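Local coordinates for hypothetical protein TA0175 (Thermoplasma acidophilum, PDB 1L6R) that catalyses the magnesium-dependent dephosphorylation of 2-phosphoglycolate to glycolate and phosphate, and also splits inorganic pyrophosphate less efficiently, at residues Leu173-Ser178 with Gln219-Phe224; Cys193-Thr198 with Asp210-Glu215. The protein carries 1 engineered substitution. All blocks are in the same frame, centred on the assembly; numbering follows the deposited sequence.

Contact 1: residues Leu173-Ser178 with Gln219-Phe224; sequences LVIGDS and QIFKHF. With CA (calcium ion), chain D; CA (calcium ion), chain C.
Leu-173 and Ile-175 pack against Ile-220, Phe-221 and Phe-224 in a buried, wholly apolar contact between strand 173-175 and the end of the C-terminal helix. The two axes run nearly antiparallel at 161° and come within 11.3 Å. Ile-220 touches both strand residues. Ile-220 CG2 lies 4.0 Å from Leu-173 CD2 and equally near Ile-175 CD1, and the two isoleucines meet tip to tip. With CG anti to the backbone nitrogen (chi1 166°), Leu-173 sends both methyls among the helix side chains. Leu-173 CD1 meets Phe-224 CE2 at 3.8 Å. CD2 lies against Ile-220 and Phe-224, and more loosely at the edge of the Phe-221 ring. Ile-175 CD1 also lies 4.1 Å from Phe-221 CE1. Ala-192 of the neighbouring strand touches both Leu-173 and Ile-220. Past the strand end, Asp-177 bridges two calcium ions. Asp-177 OD1 binds one at 2.4 Å and OD2 binds the other at 2.4 Å. Asp-11, Asn-180 and Asp-181 complete the protein ligands of the first, and the carbonyl of Gly-14 joins the second. The loop after this central strand of the Rossmann-like core thus carries the acidic metal-binding motif IV of HAD hydrolases, with Asp-177 and Asp-181.

Contact 2: residues Cys193-Thr198 with Asp210-Glu215; sequences CPANAT and DYSYGE
Ala-195 and Tyr-211 join two irregular loop segments through one straight backbone bond. Ala-195 N donates to Tyr-211 O at 2.9 Å, with an N-H...O angle of 167°. The donor stands above the carbonyl plane. Residues 194-197 form a type I beta turn, closed by Ala-197 N to Pro-194 O. Residues 212-215 form a type I' turn, closed by Glu-215 N to Ser-212 O. At the backbone angles of Gly-214 a CB would jam against the carbonyl O of Tyr-213, which calls for glycine.

Both loops follow neighbouring parallel strands, 190-193 and 207-208, and each leads into a helix. They lie at the C-terminal ends of these strands, on the side of the HAD core that carries the metal site. Pro-194 touches the metal ligand Asp-177 directly.

Ser-212 is the centre of the side-chain contact. Ser-212 OG accepts a weak hydrogen bond from Asn-196 N at 3.0 Å, bent to 127°. Ala-195 CB packs 3.6 Å from Ser-212 OG. Pro-194 CB lies 3.4 Å from Tyr-211 O. With CG between its backbone nitrogen and carbonyl carbon (chi1 72°), Asn-196 lays its amide alongside Ser-212, and Asn-196 OD1 comes 3.6 Å from Ser-212 CB. Asn-196 ND2 lies over one face of the Tyr-213 ring, offset toward the rim, 4.1 Å from Tyr-213 CZ. Asp-210 turns away from the first loop, and its OD2 accepts a hydrogen bond from Gln-219 NE2.

In the fold
Contact 1 lies in the core and contact 2 at the surface, with centres about 9 Å apart. Contact 1 joins strand to helix by apolar side chains alone. Contact 2 joins two loops, and backbone polar groups and a serine hydroxyl do much of the work. The second segment of contact 2 leads straight into the helix that packs in contact 1. A probable backbone hydrogen bond runs between the contacts, from Thr-198 N to Asp-177 O at 3.0 Å. It ties the loop of contact 2 to the metal-binding residue of contact 1. Pro-194 CD also packs on Gly-176 O.

Contact 1: residues Leu173-Ser178 with Gln219-Phe224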
ATOM      1  N   LEU A 173      11.314  -8.862  -7.958  1.00 12.94           N
ATOM      2  CA  LEU A 173      12.225  -7.739  -7.808  1.00 13.31           C
ATOM      3  C   LEU A 173      11.521  -6.523  -8.399  1.00 12.55           C
ATOM      4  O   LEU A 173      11.010  -6.588  -9.521  1.00 13.09           O
ATOM      5  CB  LEU A 173      13.532  -7.987  -8.584  1.00 12.74           C
ATOM      6  CG  LEU A 173      14.436  -6.761  -8.788  1.00 13.85           C
ATOM      7  CD1 LEU A 173      15.003  -6.283  -7.436  1.00 14.09           C
ATOM      8  CD2 LEU A 173      15.573  -7.124  -9.737  1.00 13.89           C
ATOM      9  N   VAL A 174      11.462  -5.430  -7.646  1.00 12.07           N
ATOM     10  CA  VAL A 174      10.869  -4.209  -8.185  1.00 11.67           C
ATOM     11  C   VAL A 174      11.983  -3.173  -8.358  1.00 12.33           C
ATOM     12  O   VAL A 174      12.918  -3.101  -7.559  1.00 12.80           O
ATOM     13  CB  VAL A 174       9.746  -3.628  -7.280  1.00 11.09           C
ATOM     14  CG1 VAL A 174       8.615  -4.638  -7.144  1.00 12.43           C
ATOM     15  CG2 VAL A 174      10.302  -3.229  -5.925  1.00 12.22           C
ATOM     16  N   ILE A 175      11.894  -2.396  -9.432  1.00 11.37           N
ATOM     17  CA  ILE A 175      12.864  -1.347  -9.719  1.00 12.11           C
ATOM     18  C   ILE A 175      12.063  -0.061  -9.910  1.00 11.36           C
ATOM     19  O   ILE A 175      11.151   0.000 -10.754  1.00 12.41           O
ATOM     20  CB  ILE A 175      13.686  -1.676 -10.989  1.00 12.49           C
ATOM     21  CG1 ILE A 175      14.401  -3.018 -10.794  1.00 13.58           C
ATOM     22  CG2 ILE A 175      14.685  -0.560 -11.272  1.00 13.85           C
ATOM     23  CD1 ILE A 175      15.201  -3.474 -11.995  1.00 13.75           C
ATOM     24  N   GLY A 176      12.398   0.947  -9.101  1.00 10.33           N
ATOM     25  CA  GLY A 176      11.713   2.233  -9.117  1.00 11.81           C
ATOM     26  C   GLY A 176      12.697   3.330  -8.777  1.00 11.72           C
ATOM     27  O   GLY A 176      13.891   3.049  -8.603  1.00 12.60           O
ATOM     28  N   ASP A 177      12.217   4.563  -8.629  1.00 11.60           N
ATOM     29  CA  ASP A 177      13.130   5.669  -8.364  1.00 10.96           C
ATOM     30  C   ASP A 177      12.641   6.787  -7.459  1.00 11.45           C
ATOM     31  O   ASP A 177      13.448   7.593  -7.009  1.00 11.97           O
ATOM     32  CB  ASP A 177      13.551   6.303  -9.706  1.00 10.63           C
ATOM     33  CG  ASP A 177      12.411   7.060 -10.384  1.00 11.94           C
ATOM     34  OD1 ASP A 177      11.251   6.715 -10.150  1.00 11.96           O
ATOM     35  OD2 ASP A 177      12.662   7.999 -11.162  1.00 12.60           O
ATOM     36  N   SER A 178      11.346   6.845  -7.172  1.00 12.75           N
ATOM     37  CA  SER A 178      10.829   7.968  -6.400  1.00 12.59           C
ATOM     38  C   SER A 178       9.584   7.636  -5.596  1.00 12.43           C
ATOM     39  O   SER A 178       9.179   6.479  -5.508  1.00 12.79           O
ATOM     40  CB  SER A 178      10.534   9.131  -7.356  1.00 14.39           C
ATOM     41  OG  SER A 178       9.583   8.732  -8.326  1.00 16.64           O
ATOM     42  N   GLN A 219      23.466  -3.264 -14.057  1.00 14.74           N
ATOM     43  CA  GLN A 219      24.174  -3.524 -12.804  1.00 14.67           C
ATOM     44  C   GLN A 219      23.291  -4.239 -11.787  1.00 15.12           C
ATOM     45  O   GLN A 219      23.760  -5.103 -11.049  1.00 16.34           O
ATOM     46  CB  GLN A 219      24.719  -2.236 -12.195  1.00 14.41           C
ATOM     47  CG  GLN A 219      25.635  -2.529 -11.002  1.00 14.39           C
ATOM     48  CD  GLN A 219      26.079  -1.293 -10.266  1.00 16.50           C
ATOM     49  OE1 GLN A 219      25.271  -0.423  -9.951  1.00 16.43           O
ATOM     50  NE2 GLN A 219      27.370  -1.215  -9.959  1.00 15.52           N
ATOM     51  N   ILE A 220      22.013  -3.868 -11.742  1.00 13.93           N
ATOM     52  CA  ILE A 220      21.068  -4.499 -10.830  1.00 13.45           C
ATOM     53  C   ILE A 220      20.911  -5.974 -11.184  1.00 14.18           C
ATOM     54  O   ILE A 220      20.991  -6.832 -10.310  1.00 15.57           O
ATOM     55  CB  ILE A 220      19.684  -3.794 -10.886  1.00 13.64           C
ATOM     56  CG1 ILE A 220      19.777  -2.422 -10.218  1.00 13.83           C
ATOM     57  CG2 ILE A 220      18.622  -4.651 -10.217  1.00 14.12           C
ATOM     58  CD1 ILE A 220      18.562  -1.546 -10.492  1.00 13.34           C
ATOM     59  N   PHE A 221      20.694  -6.267 -12.463  1.00 15.88           N
ATOM     60  CA  PHE A 221      20.527  -7.653 -12.890  1.00 15.38           C
ATOM     61  C   PHE A 221      21.784  -8.472 -12.584  1.00 16.79           C
ATOM     62  O   PHE A 221      21.687  -9.608 -12.113  1.00 17.75           O
ATOM     63  CB  PHE A 221      20.203  -7.720 -14.393  1.00 15.52           C
ATOM     64  CG  PHE A 221      18.787  -7.301 -14.743  1.00 14.67           C
ATOM     65  CD1 PHE A 221      17.807  -7.154 -13.759  1.00 14.02           C
ATOM     66  CD2 PHE A 221      18.428  -7.095 -16.074  1.00 13.81           C
ATOM     67  CE1 PHE A 221      16.488  -6.807 -14.095  1.00 14.58           C
ATOM     68  CE2 PHE A 221      17.109  -6.750 -16.426  1.00 14.51           C
ATOM     69  CZ  PHE A 221      16.142  -6.607 -15.437  1.00 14.34           C
ATOM     70  N   LYS A 222      22.953  -7.895 -12.838  1.00 17.00           N
ATOM     71  CA  LYS A 222      24.209  -8.598 -12.559  1.00 19.32           C
ATOM     72  C   LYS A 222      24.324  -8.878 -11.071  1.00 19.53           C
ATOM     73  O   LYS A 222      24.711  -9.973 -10.663  1.00 20.79           O
ATOM     74  CB  LYS A 222      25.408  -7.768 -13.006  1.00 20.89           C
ATOM     75  CG  LYS A 222      25.579  -7.684 -14.509  0.79 23.41           C
ATOM     76  CD  LYS A 222      26.770  -6.813 -14.871  0.87 26.22           C
ATOM     77  CE  LYS A 222      26.957  -6.737 -16.376  0.22 28.56           C
ATOM     78  NZ  LYS A 222      25.738  -6.216 -17.052  0.71 30.39           N
ATOM     79  N   HIS A 223      23.991  -7.887 -10.255  1.00 18.61           N
ATOM     80  CA  HIS A 223      24.065  -8.059  -8.814  1.00 19.16           C
ATOM     81  C   HIS A 223      23.239  -9.251  -8.336  1.00 19.28           C
ATOM     82  O   HIS A 223      23.678 -10.014  -7.471  1.00 20.62           O
ATOM     83  CB  HIS A 223      23.595  -6.790  -8.102  1.00 19.39           C
ATOM     84  CG  HIS A 223      23.608  -6.897  -6.611  1.00 21.32           C
ATOM     85  ND1 HIS A 223      22.483  -7.193  -5.873  1.00 20.19           N
ATOM     86  CD2 HIS A 223      24.623  -6.780  -5.721  1.00 20.78           C
ATOM     87  CE1 HIS A 223      22.802  -7.250  -4.591  1.00 20.81           C
ATOM     88  NE2 HIS A 223      24.094  -7.004  -4.473  1.00 22.67           N
ATOM     89  N   PHE A 224      22.042  -9.413  -8.892  1.00 19.05           N
ATOM     90  CA  PHE A 224      21.169 -10.511  -8.508  1.00 19.60           C
ATOM     91  C   PHE A 224      21.377 -11.775  -9.354  1.00 20.42           C
ATOM     92  O   PHE A 224      20.554 -12.689  -9.334  1.00 20.63           O
ATOM     93  CB  PHE A 224      19.709 -10.048  -8.576  1.00 19.59           C
ATOM     94  CG  PHE A 224      19.339  -9.065  -7.499  1.00 19.92           C
ATOM     95  CD1 PHE A 224      19.280  -9.465  -6.165  1.00 21.16           C
ATOM     96  CD2 PHE A 224      19.065  -7.737  -7.811  1.00 18.45           C
ATOM     97  CE1 PHE A 224      18.954  -8.558  -5.158  1.00 21.27           C
ATOM     98  CE2 PHE A 224      18.738  -6.822  -6.815  1.00 19.77           C
ATOM     99  CZ  PHE A 224      18.681  -7.232  -5.483  1.00 20.26           C
TER
HETATM  100 CA    CA D 902      14.241   8.661 -12.828  1.00 11.43          CA
HETATM  101 CA    CA C 901       8.846   6.499 -10.379  1.00 12.71          CA
HETATM  102  O   HOH W   1       8.741   8.658 -11.626  1.00 16.67           O
HETATM  103  O   HOH W   2       6.828   6.232 -12.097  1.00 16.36           O
HETATM  104  O   HOH W   3      12.415  10.342 -13.338  1.00 16.49           O
HETATM  105  O   HOH W   4      13.844   8.500 -15.340  1.00 13.44           O
HETATM  106  O   HOH W   5      16.256   7.462 -12.132  1.00 14.36           O

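Contact 2: residues Cys193-Thr198 with Asp210-Glu215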
ATOM      1  N   CYS A 193      17.274   0.174  -6.929  1.00 11.51           N
ATOM      2  CA  CYS A 193      17.051   1.511  -7.450  1.00 10.82           C
ATOM      3  C   CYS A 193      18.328   2.143  -7.982  1.00 11.59           C
ATOM      4  O   CYS A 193      19.431   1.665  -7.712  1.00 12.88           O
ATOM      5  CB  CYS A 193      16.477   2.392  -6.335  1.00 11.67           C
ATOM      6  SG  CYS A 193      17.636   2.683  -4.964  1.00 12.88           S
ATOM      7  N   PRO A 194      18.192   3.238  -8.745  1.00 10.43           N
ATOM      8  CA  PRO A 194      19.336   3.950  -9.323  1.00 11.52           C
ATOM      9  C   PRO A 194      20.035   4.891  -8.341  1.00 11.51           C
ATOM     10  O   PRO A 194      19.545   5.163  -7.233  1.00 11.97           O
ATOM     11  CB  PRO A 194      18.718   4.698 -10.503  1.00 10.69           C
ATOM     12  CG  PRO A 194      17.327   5.009 -10.001  1.00 11.55           C
ATOM     13  CD  PRO A 194      16.916   3.735  -9.298  1.00 11.54           C
ATOM     14  N   ALA A 195      21.185   5.399  -8.770  1.00 12.08           N
ATOM     15  CA  ALA A 195      21.967   6.309  -7.949  1.00 12.12           C
ATOM     16  C   ALA A 195      21.231   7.617  -7.684  1.00 12.45           C
ATOM     17  O   ALA A 195      21.502   8.287  -6.690  1.00 13.65           O
ATOM     18  CB  ALA A 195      23.317   6.593  -8.614  1.00 13.72           C
ATOM     19  N   ASN A 196      20.301   7.990  -8.560  1.00 12.38           N
ATOM     20  CA  ASN A 196      19.568   9.235  -8.351  1.00 11.75           C
ATOM     21  C   ASN A 196      18.168   8.993  -7.784  1.00 12.02           C
ATOM     22  O   ASN A 196      17.285   9.847  -7.867  1.00 13.03           O
ATOM     23  CB  ASN A 196      19.511  10.061  -9.646  1.00 11.95           C
ATOM     24  CG  ASN A 196      18.583   9.472 -10.678  1.00 10.50           C
ATOM     25  OD1 ASN A 196      18.163   8.321 -10.570  1.00 12.55           O
ATOM     26  ND2 ASN A 196      18.262  10.262 -11.699  1.00 13.40           N
ATOM     27  N   ALA A 197      17.956   7.816  -7.201  1.00 11.80           N
ATOM     28  CA  ALA A 197      16.664   7.539  -6.578  1.00 10.78           C
ATOM     29  C   ALA A 197      16.542   8.416  -5.329  1.00 11.88           C
ATOM     30  O   ALA A 197      17.541   8.898  -4.793  1.00 13.02           O
ATOM     31  CB  ALA A 197      16.577   6.069  -6.181  1.00 11.55           C
ATOM     32  N   THR A 198      15.317   8.623  -4.863  1.00 11.61           N
ATOM     33  CA  THR A 198      15.115   9.420  -3.656  1.00 12.04           C
ATOM     34  C   THR A 198      15.722   8.710  -2.455  1.00 12.74           C
ATOM     35  O   THR A 198      15.910   7.486  -2.463  1.00 12.08           O
ATOM     36  CB  THR A 198      13.635   9.632  -3.362  1.00 12.50           C
ATOM     37  OG1 THR A 198      12.998   8.353  -3.269  1.00 13.08           O
ATOM     38  CG2 THR A 198      12.977  10.472  -4.456  1.00 13.29           C
ATOM     39  N   ASP A 210      25.092   2.212  -8.782  1.00 14.57           N
ATOM     40  CA  ASP A 210      26.025   3.325  -8.932  1.00 14.07           C
ATOM     41  C   ASP A 210      25.641   4.115 -10.183  1.00 13.49           C
ATOM     42  O   ASP A 210      26.220   5.165 -10.464  1.00 15.57           O
ATOM     43  CB  ASP A 210      27.462   2.812  -9.119  1.00 15.70           C
ATOM     44  CG  ASP A 210      27.957   2.001  -7.940  1.00 18.19           C
ATOM     45  OD1 ASP A 210      28.025   2.561  -6.824  1.00 21.01           O
ATOM     46  OD2 ASP A 210      28.277   0.807  -8.126  1.00 19.77           O
ATOM     47  N   TYR A 211      24.641   3.618 -10.911  1.00 13.10           N
ATOM     48  CA  TYR A 211      24.208   4.226 -12.168  1.00 12.97           C
ATOM     49  C   TYR A 211      22.758   4.683 -12.164  1.00 12.98           C
ATOM     50  O   TYR A 211      21.984   4.313 -11.292  1.00 14.62           O
ATOM     51  CB  TYR A 211      24.370   3.209 -13.303  1.00 13.66           C
ATOM     52  CG  TYR A 211      25.773   2.661 -13.461  1.00 14.90           C
ATOM     53  CD1 TYR A 211      26.727   3.355 -14.205  1.00 17.16           C
ATOM     54  CD2 TYR A 211      26.149   1.470 -12.847  1.00 16.43           C
ATOM     55  CE1 TYR A 211      28.026   2.874 -14.328  1.00 17.56           C
ATOM     56  CE2 TYR A 211      27.458   0.977 -12.964  1.00 16.71           C
ATOM     57  CZ  TYR A 211      28.380   1.689 -13.706  1.00 17.32           C
ATOM     58  OH  TYR A 211      29.669   1.216 -13.843  1.00 19.17           O
ATOM     59  N   SER A 212      22.406   5.473 -13.173  1.00 12.82           N
ATOM     60  CA  SER A 212      21.045   5.965 -13.361  1.00 12.30           C
ATOM     61  C   SER A 212      20.792   6.056 -14.865  1.00 12.89           C
ATOM     62  O   SER A 212      21.654   5.714 -15.683  1.00 13.60           O
ATOM     63  CB  SER A 212      20.875   7.367 -12.770  1.00 13.39           C
ATOM     64  OG  SER A 212      21.224   7.407 -11.403  1.00 13.74           O
ATOM     65  N   TYR A 213      19.599   6.533 -15.208  1.00 13.42           N
ATOM     66  CA  TYR A 213      19.186   6.749 -16.590  1.00 13.16           C
ATOM     67  C   TYR A 213      19.210   5.518 -17.487  1.00 13.64           C
ATOM     68  O   TYR A 213      19.501   5.600 -18.686  1.00 14.24           O
ATOM     69  CB  TYR A 213      20.013   7.898 -17.186  1.00 14.37           C
ATOM     70  CG  TYR A 213      19.702   9.241 -16.543  1.00 14.85           C
ATOM     71  CD1 TYR A 213      18.412   9.777 -16.584  1.00 15.45           C
ATOM     72  CD2 TYR A 213      20.701   9.982 -15.903  1.00 16.87           C
ATOM     73  CE1 TYR A 213      18.122  11.017 -16.006  1.00 14.43           C
ATOM     74  CE2 TYR A 213      20.421  11.224 -15.320  1.00 17.71           C
ATOM     75  CZ  TYR A 213      19.129  11.734 -15.377  1.00 17.46           C
ATOM     76  OH  TYR A 213      18.844  12.957 -14.799  1.00 19.66           O
ATOM     77  N   GLY A 214      18.883   4.380 -16.890  1.00 13.51           N
ATOM     78  CA  GLY A 214      18.838   3.134 -17.626  1.00 12.95           C
ATOM     79  C   GLY A 214      20.033   2.242 -17.396  1.00 12.83           C
ATOM     80  O   GLY A 214      19.941   1.028 -17.548  1.00 13.43           O
ATOM     81  N   GLU A 215      21.156   2.841 -17.015  1.00 13.03           N
ATOM     82  CA  GLU A 215      22.364   2.061 -16.787  1.00 13.86           C
ATOM     83  C   GLU A 215      22.322   1.266 -15.492  1.00 13.73           C
ATOM     84  O   GLU A 215      23.162   0.394 -15.267  1.00 15.20           O
ATOM     85  CB  GLU A 215      23.600   2.967 -16.845  1.00 16.36           C
ATOM     86  CG  GLU A 215      23.811   3.522 -18.247  1.00 19.82           C
ATOM     87  CD  GLU A 215      25.198   4.070 -18.495  1.00 23.89           C
ATOM     88  OE1 GLU A 215      25.431   4.560 -19.621  1.00 24.35           O
ATOM     89  OE2 GLU A 215      26.048   4.005 -17.581  1.00 27.14           O
TER